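Local coordinates for 389aa long hypothetical nucleolar protein (Pyrococcus horikoshii, PDB 5ZVE), which methylates the C5 position of cytosine 72 in several tRNAs, using S-adenosyl-L-methionine as the methyl donor, at residues I351-I356 / H367-Q372; M255-L260 / R302-A307; I137-M142 / E157-K162. All blocks are in the same frame, centred on the assembly; numbering follows the deposited sequence.

Contact 1: I351-I356 / H367-Q372; sequences IGSPGI and HKHLTQ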
loop_
_atom_site.group_PDB
_atom_site.type_symbol
_atom_site.label_atom_id
_atom_site.label_comp_id
_atom_site.label_asym_id
_atom_site.label_seq_id
_atom_site.Cartn_x
_atom_site.Cartn_y
_atom_site.Cartn_z
ATOM N N ILE A 351 17.199 2.345 -4.280
ATOM C CA ILE A 351 17.101 3.746 -3.908
ATOM C C ILE A 351 16.628 3.896 -2.467
ATOM O O ILE A 351 16.472 5.006 -1.969
ATOM C CB ILE A 351 16.148 4.509 -4.851
ATOM C CG1 ILE A 351 14.760 3.867 -4.851
ATOM C CG2 ILE A 351 16.729 4.561 -6.262
ATOM C CD1 ILE A 351 13.842 4.374 -5.951
ATOM N N GLY A 352 16.417 2.772 -1.791
ATOM C CA GLY A 352 15.991 2.805 -0.405
ATOM C C GLY A 352 17.171 2.786 0.540
ATOM O O GLY A 352 18.205 3.392 0.264
ATOM N N SER A 353 17.014 2.082 1.655
ATOM C CA SER A 353 18.073 1.929 2.646
ATOM C C SER A 353 18.508 0.474 2.743
ATOM O O SER A 353 17.772 -0.425 2.334
ATOM C CB SER A 353 17.608 2.418 4.022
ATOM O OG SER A 353 17.433 3.822 4.040
ATOM N N PRO A 354 19.716 0.237 3.276
ATOM C CA PRO A 354 20.105 -1.139 3.603
ATOM C C PRO A 354 19.203 -1.735 4.677
ATOM O O PRO A 354 18.555 -0.994 5.415
ATOM C CB PRO A 354 21.546 -0.998 4.118
ATOM C CG PRO A 354 21.757 0.472 4.353
ATOM C CD PRO A 354 20.832 1.187 3.427
ATOM N N GLY A 355 19.161 -3.061 4.760
ATOM C CA GLY A 355 18.387 -3.732 5.786
ATOM C C GLY A 355 19.095 -3.666 7.124
ATOM O O GLY A 355 20.194 -3.123 7.224
ATOM N N ILE A 356 18.468 -4.220 8.157
ATOM C CA ILE A 356 19.067 -4.237 9.484
ATOM C C ILE A 356 20.140 -5.319 9.589
ATOM O O ILE A 356 19.826 -6.509 9.618
ATOM C CB ILE A 356 18.010 -4.475 10.579
ATOM C CG1 ILE A 356 16.758 -3.626 10.324
ATOM C CG2 ILE A 356 18.604 -4.203 11.949
ATOM C CD1 ILE A 356 16.950 -2.154 10.577
ATOM N N HIS A 367 10.293 8.573 6.764
ATOM C CA HIS A 367 10.997 9.828 7.006
ATOM C C HIS A 367 12.181 10.014 6.064
ATOM O O HIS A 367 12.615 11.135 5.825
ATOM C CB HIS A 367 11.457 9.911 8.466
ATOM C CG HIS A 367 12.485 8.891 8.845
ATOM N ND1 HIS A 367 12.287 7.536 8.688
ATOM C CD2 HIS A 367 13.716 9.029 9.393
ATOM C CE1 HIS A 367 13.357 6.884 9.109
ATOM N NE2 HIS A 367 14.238 7.766 9.545
ATOM N N LYS A 368 12.709 8.919 5.530
ATOM C CA LYS A 368 13.836 9.009 4.603
ATOM C C LYS A 368 13.417 9.065 3.134
ATOM O O LYS A 368 14.024 9.784 2.347
ATOM C CB LYS A 368 14.798 7.834 4.814
ATOM C CG LYS A 368 15.493 7.819 6.166
ATOM C CD LYS A 368 16.499 6.677 6.255
ATOM C CE LYS A 368 17.329 6.763 7.530
ATOM N NZ LYS A 368 18.222 5.581 7.694
ATOM N N HIS A 369 12.393 8.307 2.756
ATOM C CA HIS A 369 12.075 8.156 1.338
ATOM C C HIS A 369 10.688 8.650 0.951
ATOM O O HIS A 369 10.309 8.563 -0.219
ATOM C CB HIS A 369 12.227 6.692 0.928
ATOM C CG HIS A 369 13.481 6.060 1.434
ATOM N ND1 HIS A 369 13.481 5.029 2.353
ATOM C CD2 HIS A 369 14.784 6.316 1.162
ATOM C CE1 HIS A 369 14.725 4.677 2.618
ATOM N NE2 HIS A 369 15.536 5.443 1.907
ATOM N N LEU A 370 9.935 9.147 1.931
ATOM C CA LEU A 370 8.644 9.781 1.674
ATOM C C LEU A 370 7.613 8.750 1.214
ATOM O O LEU A 370 6.616 9.084 0.568
ATOM C CB LEU A 370 8.800 10.901 0.637
ATOM C CG LEU A 370 9.249 12.290 1.098
ATOM C CD1 LEU A 370 10.347 12.237 2.150
ATOM C CD2 LEU A 370 9.706 13.105 -0.114
ATOM N N THR A 371 7.861 7.493 1.569
ATOM C CA THR A 371 7.024 6.372 1.157
ATOM C C THR A 371 6.441 5.665 2.372
ATOM O O THR A 371 6.701 6.050 3.509
ATOM C CB THR A 371 7.815 5.329 0.348
ATOM O OG1 THR A 371 8.778 4.705 1.207
ATOM C CG2 THR A 371 8.529 5.964 -0.828
ATOM N N GLN A 372 5.647 4.629 2.130
ATOM C CA GLN A 372 5.282 3.704 3.190
ATOM C C GLN A 372 6.515 2.944 3.652
ATOM O O GLN A 372 7.490 2.817 2.906
ATOM C CB GLN A 372 4.194 2.741 2.712
ATOM C CG GLN A 372 2.840 3.425 2.572
ATOM C CD GLN A 372 1.730 2.491 2.140
ATOM O OE1 GLN A 372 0.577 2.658 2.543
ATOM N NE2 GLN A 372 2.062 1.516 1.302
HETATM O O HOH W 1 18.065 6.103 2.036
#
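The imidazole of H369 lies across the backbone of G352, whose CA sits over one ring face, 3.9 Å from the ring centroid of H369 and 27° off its normal, a CH-pi contact displaced toward the rim. Close behind comes the peptide carbon: G352 C is 3.4 Å from H369 NE2. The opposite face is covered from within the 367-372 segment by the CB of K368, centred over the ring, so the imidazole is sandwiched between aliphatic hydrogens of its own helix and the main chain of the other segment. At the ring edge S353 takes over, its OG 3.2 Å from H369 CE1 and close to the ring plane. With OG of S353 set beside its backbone N (chi1 -69°), the hydroxyl also meets the lysine stem, OG of S353 lying 3.7 Å from CD of K368, whose chain runs extended past it.

This is a surface contact within the methyltransferase domain of the RsmB/NOP family, joining the short strand 353-355 to the end of helix 366-369, with strand 361-364 between them in the chain. L370 leaves the helix with positive phi immediately after H369.

Both ring nitrogens of H369 have partners. ND1 bonds to the backbone N of Y365, consistent with an unprotonated ND1, while NE2 of H369 is 2.6 Å from a water in the plane of the ring. That water also gives a weak hydrogen bond to the carbonyl O of G352, 3.2 Å away, and thereby bridges the two segments. F364 meets the same imidazole edge-to-face, and S353 pairs through its backbone with R363, while Q362 OE1 accepts from the backbone N atoms of I351 and G352.

Contact 2: M255-L260 / R302-A307; sequences MDARKL and RAFIWA. With SAH (S-adenosyl-L-homocysteine), chain C.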
loop_
_atom_site.group_PDB
_atom_site.type_symbol
_atom_site.label_atom_id
_atom_site.label_comp_id
_atom_site.label_asym_id
_atom_site.label_seq_id
_atom_site.Cartn_x
_atom_site.Cartn_y
_atom_site.Cartn_z
ATOM N N MET A 255 -6.787 -20.427 -3.991
ATOM C CA MET A 255 -6.216 -21.502 -3.179
ATOM C C MET A 255 -5.380 -20.962 -2.029
ATOM O O MET A 255 -4.979 -19.797 -2.034
ATOM C CB MET A 255 -5.342 -22.426 -4.035
ATOM C CG MET A 255 -3.956 -21.868 -4.300
ATOM S SD MET A 255 -2.882 -22.972 -5.231
ATOM C CE MET A 255 -2.573 -24.251 -4.012
ATOM N N ASP A 256 -5.127 -21.819 -1.042
ATOM C CA ASP A 256 -4.164 -21.526 0.013
ATOM C C ASP A 256 -2.756 -21.655 -0.564
ATOM O O ASP A 256 -2.314 -22.754 -0.904
ATOM C CB ASP A 256 -4.365 -22.473 1.202
ATOM C CG ASP A 256 -3.384 -22.219 2.336
ATOM O OD1 ASP A 256 -2.590 -21.259 2.260
ATOM O OD2 ASP A 256 -3.402 -22.998 3.313
ATOM N N ALA A 257 -2.057 -20.527 -0.672
ATOM C CA ALA A 257 -0.742 -20.481 -1.316
ATOM C C ALA A 257 0.309 -21.315 -0.591
ATOM O O ALA A 257 1.338 -21.661 -1.167
ATOM C CB ALA A 257 -0.268 -19.049 -1.430
ATOM N N ARG A 258 0.051 -21.621 0.675
ATOM C CA ARG A 258 0.963 -22.439 1.464
ATOM C C ARG A 258 1.019 -23.874 0.951
ATOM O O ARG A 258 1.956 -24.612 1.248
ATOM C CB ARG A 258 0.548 -22.421 2.933
ATOM C CG ARG A 258 0.733 -21.071 3.596
ATOM C CD ARG A 258 0.091 -21.035 4.971
ATOM N NE ARG A 258 -1.300 -21.462 4.939
ATOM C CZ ARG A 258 -2.053 -21.613 6.020
ATOM N NH1 ARG A 258 -3.313 -22.003 5.903
ATOM N NH2 ARG A 258 -1.540 -21.383 7.220
ATOM N N LYS A 259 0.006 -24.262 0.186
ATOM C CA LYS A 259 -0.030 -25.574 -0.446
ATOM C C LYS A 259 0.426 -25.527 -1.902
ATOM O O LYS A 259 0.192 -26.471 -2.648
ATOM C CB LYS A 259 -1.440 -26.163 -0.362
ATOM C CG LYS A 259 -2.001 -26.244 1.052
ATOM C CD LYS A 259 -3.345 -26.947 1.067
ATOM C CE LYS A 259 -3.176 -28.450 1.208
ATOM N NZ LYS A 259 -2.781 -28.822 2.595
ATOM N N LEU A 260 1.078 -24.434 -2.301
ATOM C CA LEU A 260 1.529 -24.254 -3.688
ATOM C C LEU A 260 2.199 -25.465 -4.360
ATOM O O LEU A 260 1.893 -25.760 -5.519
ATOM C CB LEU A 260 2.493 -23.066 -3.791
ATOM C CG LEU A 260 3.051 -22.887 -5.213
ATOM C CD1 LEU A 260 1.954 -22.563 -6.215
ATOM C CD2 LEU A 260 4.156 -21.873 -5.284
ATOM N N ARG A 302 6.468 -17.876 6.951
ATOM C CA ARG A 302 7.432 -18.945 6.710
ATOM C C ARG A 302 6.818 -20.099 5.936
ATOM O O ARG A 302 7.497 -20.759 5.153
ATOM C CB ARG A 302 8.026 -19.451 8.023
ATOM C CG ARG A 302 9.088 -18.531 8.592
ATOM C CD ARG A 302 9.566 -18.980 9.961
ATOM N NE ARG A 302 10.201 -17.874 10.669
ATOM C CZ ARG A 302 9.736 -17.348 11.796
ATOM N NH1 ARG A 302 8.646 -17.848 12.362
ATOM N NH2 ARG A 302 10.372 -16.335 12.370
ATOM N N ALA A 303 5.536 -20.347 6.165
ATOM C CA ALA A 303 4.822 -21.371 5.419
ATOM C C ALA A 303 4.794 -21.044 3.927
ATOM O O ALA A 303 5.031 -21.922 3.094
ATOM C CB ALA A 303 3.413 -21.533 5.968
ATOM N N PHE A 304 4.515 -19.780 3.597
ATOM C CA PHE A 304 4.558 -19.305 2.210
ATOM C C PHE A 304 5.949 -19.450 1.601
ATOM O O PHE A 304 6.119 -19.963 0.490
ATOM C CB PHE A 304 4.145 -17.830 2.125
ATOM C CG PHE A 304 2.707 -17.568 2.457
ATOM C CD1 PHE A 304 2.270 -17.584 3.772
ATOM C CD2 PHE A 304 1.796 -17.264 1.458
ATOM C CE1 PHE A 304 0.943 -17.328 4.082
ATOM C CE2 PHE A 304 0.469 -17.003 1.761
ATOM C CZ PHE A 304 0.044 -17.035 3.073
ATOM N N ILE A 305 6.937 -18.985 2.354
ATOM C CA ILE A 305 8.320 -18.954 1.915
ATOM C C ILE A 305 8.825 -20.347 1.576
ATOM O O ILE A 305 9.416 -20.566 0.519
ATOM C CB ILE A 305 9.216 -18.357 3.002
ATOM C CG1 ILE A 305 8.915 -16.868 3.188
ATOM C CG2 ILE A 305 10.672 -18.604 2.666
ATOM C CD1 ILE A 305 9.564 -16.271 4.420
ATOM N N TRP A 306 8.586 -21.284 2.489
ATOM C CA TRP A 306 8.972 -22.675 2.292
ATOM C C TRP A 306 8.284 -23.237 1.052
ATOM O O TRP A 306 8.918 -23.893 0.227
ATOM C CB TRP A 306 8.631 -23.504 3.542
ATOM C CG TRP A 306 9.027 -24.963 3.489
ATOM C CD1 TRP A 306 8.242 -26.038 3.816
ATOM C CD2 TRP A 306 10.296 -25.505 3.089
ATOM N NE1 TRP A 306 8.944 -27.209 3.648
ATOM C CE2 TRP A 306 10.206 -26.911 3.205
ATOM C CE3 TRP A 306 11.498 -24.941 2.648
ATOM C CZ2 TRP A 306 11.268 -27.756 2.890
ATOM C CZ3 TRP A 306 12.554 -25.786 2.335
ATOM C CH2 TRP A 306 12.430 -27.179 2.460
ATOM N N ALA A 307 6.993 -22.948 0.914
ATOM C CA ALA A 307 6.228 -23.394 -0.244
ATOM C C ALA A 307 6.806 -22.817 -1.539
ATOM O O ALA A 307 6.823 -23.486 -2.574
ATOM C CB ALA A 307 4.765 -23.007 -0.095
HETATM N N SAH C . 0.411 -8.328 -3.853
HETATM C CA SAH C . -0.882 -7.654 -3.814
HETATM C CB SAH C . -1.336 -7.404 -2.376
HETATM C CG SAH C . -1.039 -8.522 -1.372
HETATM S SD SAH C . -1.981 -8.281 0.154
HETATM C C SAH C . -0.905 -6.360 -4.631
HETATM O O SAH C . 0.133 -5.834 -5.033
HETATM O OXT SAH C . -1.967 -5.806 -4.914
HETATM C "C5'" SAH C . -1.742 -9.992 0.715
HETATM C "C4'" SAH C . -2.738 -10.990 0.128
HETATM O "O4'" SAH C . -2.451 -12.290 0.606
HETATM C "C3'" SAH C . -4.193 -10.722 0.490
HETATM O "O3'" SAH C . -4.910 -10.424 -0.685
HETATM C "C2'" SAH C . -4.722 -12.025 1.058
HETATM O "O2'" SAH C . -5.939 -12.368 0.441
HETATM C "C1'" SAH C . -3.656 -13.026 0.665
HETATM N N9 SAH C . -3.545 -14.184 1.579
HETATM C C8 SAH C . -3.576 -14.202 2.950
HETATM N N7 SAH C . -3.429 -15.482 3.368
HETATM C C5 SAH C . -3.307 -16.281 2.285
HETATM C C6 SAH C . -3.137 -17.653 2.136
HETATM N N6 SAH C . -3.065 -18.452 3.198
HETATM N N1 SAH C . -3.039 -18.187 0.869
HETATM C C2 SAH C . -3.111 -17.366 -0.240
HETATM N N3 SAH C . -3.282 -16.007 -0.085
HETATM C C4 SAH C . -3.377 -15.475 1.157
#
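F304 and the aliphatic part of R258 meet beside the adenine of S-adenosyl-L-homocysteine. CG of R258 stands over one face of the phenyl ring, 3.9 Å from the F304 centroid and 18° off its normal, a CH-pi contact; the guanidinium and ring planes are 30° apart. The ring turns its edge to the purine, CZ of F304 coming within 3.4 Å of SAH C6, while A257 CB touches CE2 of F304 obliquely. The base itself is read by two nearly straight bonds, both over 3.0 Å: the backbone N of A257 donates to SAH N1, and SAH N6 donates to D256 OD1. Together they recognise the Watson-Crick edge of adenine, as is common in class I methyltransferases.

One step outward, R258 fixes the carboxylate of D256. The arginine chain bends at chi3 (-52°), bringing it side-on to the acid: NE meets the syn lone pair of D256 OD1, and NH1 of R258 forms a salt bridge with D256 OD2 at 2.8 Å. The backbone N of R258 also donates to OD1, closing an Asx turn from above the carboxylate plane. OD1 thus accepts from three N-H groups, one of them the ligand's, and the arginine charge probably helps keep the carboxylate ionised.

Further out, small residues let the chains come close. A303 CB lies 3.5 Å from CD of R258, and A307 CB is wedged against the carbonyl O atoms of A257 and R258, with L260 alongside. The 3-10 turn 257-260 therefore rests on helix 291-310, with A257 and L260 touching I228 of strand 225-229, while the other flank of the helix packs on helix 331-339 through I305 and F304 reaches L272 of strand 267-273.

Contact 3: I137-M142 / E157-K162; sequences IGIARM and EVTLPK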
loop_
_atom_site.group_PDB
_atom_site.type_symbol
_atom_site.label_atom_id
_atom_site.label_comp_id
_atom_site.label_asym_id
_atom_site.label_seq_id
_atom_site.Cartn_x
_atom_site.Cartn_y
_atom_site.Cartn_z
ATOM N N ILE A 137 -12.065 19.836 8.490
ATOM C CA ILE A 137 -13.059 20.874 8.723
ATOM C C ILE A 137 -13.784 21.136 7.408
ATOM O O ILE A 137 -13.179 21.067 6.346
ATOM C CB ILE A 137 -12.408 22.166 9.256
ATOM C CG1 ILE A 137 -11.905 21.942 10.683
ATOM C CG2 ILE A 137 -13.392 23.318 9.253
ATOM C CD1 ILE A 137 -11.065 23.068 11.199
ATOM N N GLY A 138 -15.082 21.404 7.472
ATOM C CA GLY A 138 -15.860 21.573 6.264
ATOM C C GLY A 138 -17.227 22.166 6.524
ATOM O O GLY A 138 -17.477 22.745 7.584
ATOM N N ILE A 139 -18.115 22.021 5.545
ATOM C CA ILE A 139 -19.442 22.626 5.600
ATOM C C ILE A 139 -20.501 21.534 5.457
ATOM O O ILE A 139 -20.477 20.747 4.507
ATOM C CB ILE A 139 -19.649 23.709 4.496
ATOM C CG1 ILE A 139 -18.945 25.023 4.853
ATOM C CG2 ILE A 139 -21.124 24.026 4.327
ATOM C CD1 ILE A 139 -17.437 25.013 4.751
ATOM N N ALA A 140 -21.417 21.480 6.417
ATOM C CA ALA A 140 -22.477 20.480 6.416
ATOM C C ALA A 140 -23.430 20.698 5.247
ATOM O O ALA A 140 -23.873 21.815 4.996
ATOM C CB ALA A 140 -23.238 20.509 7.732
ATOM N N ARG A 141 -23.717 19.624 4.520
ATOM C CA ARG A 141 -24.680 19.662 3.429
ATOM C C ARG A 141 -25.947 18.901 3.800
ATOM O O ARG A 141 -26.841 18.718 2.976
ATOM C CB ARG A 141 -24.055 19.096 2.152
ATOM C CG ARG A 141 -22.882 19.924 1.649
ATOM C CD ARG A 141 -23.276 21.390 1.515
ATOM N NE ARG A 141 -22.168 22.215 1.046
ATOM C CZ ARG A 141 -22.150 23.545 1.100
ATOM N NH1 ARG A 141 -23.183 24.202 1.606
ATOM N NH2 ARG A 141 -21.096 24.218 0.652
ATOM N N MET A 142 -26.002 18.453 5.048
ATOM C CA MET A 142 -27.198 17.844 5.614
ATOM C C MET A 142 -27.444 18.403 7.000
ATOM O O MET A 142 -26.508 18.807 7.687
ATOM C CB MET A 142 -27.069 16.320 5.699
ATOM C CG MET A 142 -26.887 15.609 4.379
ATOM S SD MET A 142 -26.728 13.831 4.638
ATOM C CE MET A 142 -26.820 13.203 2.965
ATOM N N GLU A 157 -19.147 18.674 3.133
ATOM C CA GLU A 157 -18.177 19.068 2.131
ATOM C C GLU A 157 -16.911 19.489 2.852
ATOM O O GLU A 157 -16.896 20.504 3.550
ATOM C CB GLU A 157 -18.719 20.201 1.253
ATOM C CG GLU A 157 -17.741 20.708 0.212
ATOM C CD GLU A 157 -18.291 21.888 -0.572
ATOM O OE1 GLU A 157 -19.475 22.236 -0.381
ATOM O OE2 GLU A 157 -17.543 22.458 -1.388
ATOM N N VAL A 158 -15.856 18.695 2.698
ATOM C CA VAL A 158 -14.613 18.936 3.419
ATOM C C VAL A 158 -13.765 19.942 2.645
ATOM O O VAL A 158 -13.140 19.612 1.640
ATOM C CB VAL A 158 -13.827 17.622 3.651
ATOM C CG1 VAL A 158 -12.553 17.880 4.434
ATOM C CG2 VAL A 158 -14.694 16.620 4.393
ATOM N N THR A 159 -13.766 21.179 3.127
ATOM C CA THR A 159 -13.066 22.279 2.490
ATOM C C THR A 159 -11.701 22.503 3.121
ATOM O O THR A 159 -10.863 23.217 2.576
ATOM C CB THR A 159 -13.878 23.573 2.590
ATOM O OG1 THR A 159 -14.155 23.840 3.971
ATOM C CG2 THR A 159 -15.188 23.431 1.838
ATOM N N LEU A 160 -11.493 21.913 4.291
ATOM C CA LEU A 160 -10.198 21.990 4.948
ATOM C C LEU A 160 -9.820 20.651 5.560
ATOM O O LEU A 160 -9.905 20.466 6.775
ATOM C CB LEU A 160 -10.200 23.078 6.023
ATOM C CG LEU A 160 -8.811 23.451 6.550
ATOM C CD1 LEU A 160 -7.994 24.155 5.466
ATOM C CD2 LEU A 160 -8.940 24.316 7.791
ATOM N N PRO A 161 -9.408 19.701 4.712
ATOM C CA PRO A 161 -8.880 18.433 5.213
ATOM C C PRO A 161 -7.534 18.656 5.892
ATOM O O PRO A 161 -6.869 19.638 5.591
ATOM C CB PRO A 161 -8.736 17.590 3.948
ATOM C CG PRO A 161 -8.477 18.597 2.877
ATOM C CD PRO A 161 -9.320 19.794 3.243
ATOM N N LYS A 162 -7.147 17.773 6.799
ATOM C CA LYS A 162 -5.844 17.889 7.432
ATOM C C LYS A 162 -4.741 17.790 6.370
ATOM O O LYS A 162 -3.783 18.564 6.375
ATOM C CB LYS A 162 -5.685 16.811 8.500
ATOM C CG LYS A 162 -4.301 16.706 9.082
ATOM C CD LYS A 162 -4.066 17.702 10.187
ATOM C CE LYS A 162 -3.182 17.096 11.262
ATOM N NZ LYS A 162 -2.505 18.144 12.071
#
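The guanidinium of R141 has CG2 of I139 over the centre of one face, from its own segment, and OE1 of E157 at its edge, close to the guanidinium plane. The grip is side-on, with both nitrogens on a single oxygen: R141 NH2 lies 2.8 Å from E157 OE1 in a salt bridge, and R141 NE is 3.0 Å from the same OE1, approaching nearly along its C-O bond. The guanidinium and carboxylate planes are 41° apart. A bend at chi2 of R141 (-52°) folds the arginine back toward the extended glutamate.

Strands 134-140 and 154-161 run antiparallel here as neighbours in the mixed sheet of the PUA domain, an RNA-binding fold. I139 and E157 are a hydrogen-bonded pair, with N of I139 2.8 Å from O of E157 and the reciprocal bond equally short. At I137 the regularity breaks into a classic beta bulge: T159 and L160 both face this one residue. The carbonyl O of I137 takes a good bond from L160 N at 2.8 Å and a weak one from T159 N, while I137 N donates to L160 O.

G138, between the two pairs, brings its CA within 3.1 Å of E157 O, a CA-H...O contact. Within the bulge, CB of I137 rests 4.0 Å from CB of L160. The hydroxyl of T159 lies between its backbone N and carbonyl carbon (chi1 56°), where OG1 meets CD1 of I139 at 3.6 Å. V158 starts away from the partner strand, though its CG1 still passes near I137 O, and it packs on I127 of strand 124-128, whereas I137 reaches F84 and L88.

Contacts 1 and 2 belong to the methyltransferase domain, their centres about 28 Å apart, whereas contact 3 lies in the PUA domain, about 46 Å from contact 2 between centres and across the centre of the chain. Contact 2 is buried and alone touches the cofactor product; its ion pair lies within one segment, leaving the segments joined by apolar and CH-pi packing. Contact 1, at the surface, also uses a CH-pi contact, but adds a bridging water. Contact 3, partly buried, is the one built on strand-to-strand backbone hydrogen bonds, and its salt bridge crosses between the segments.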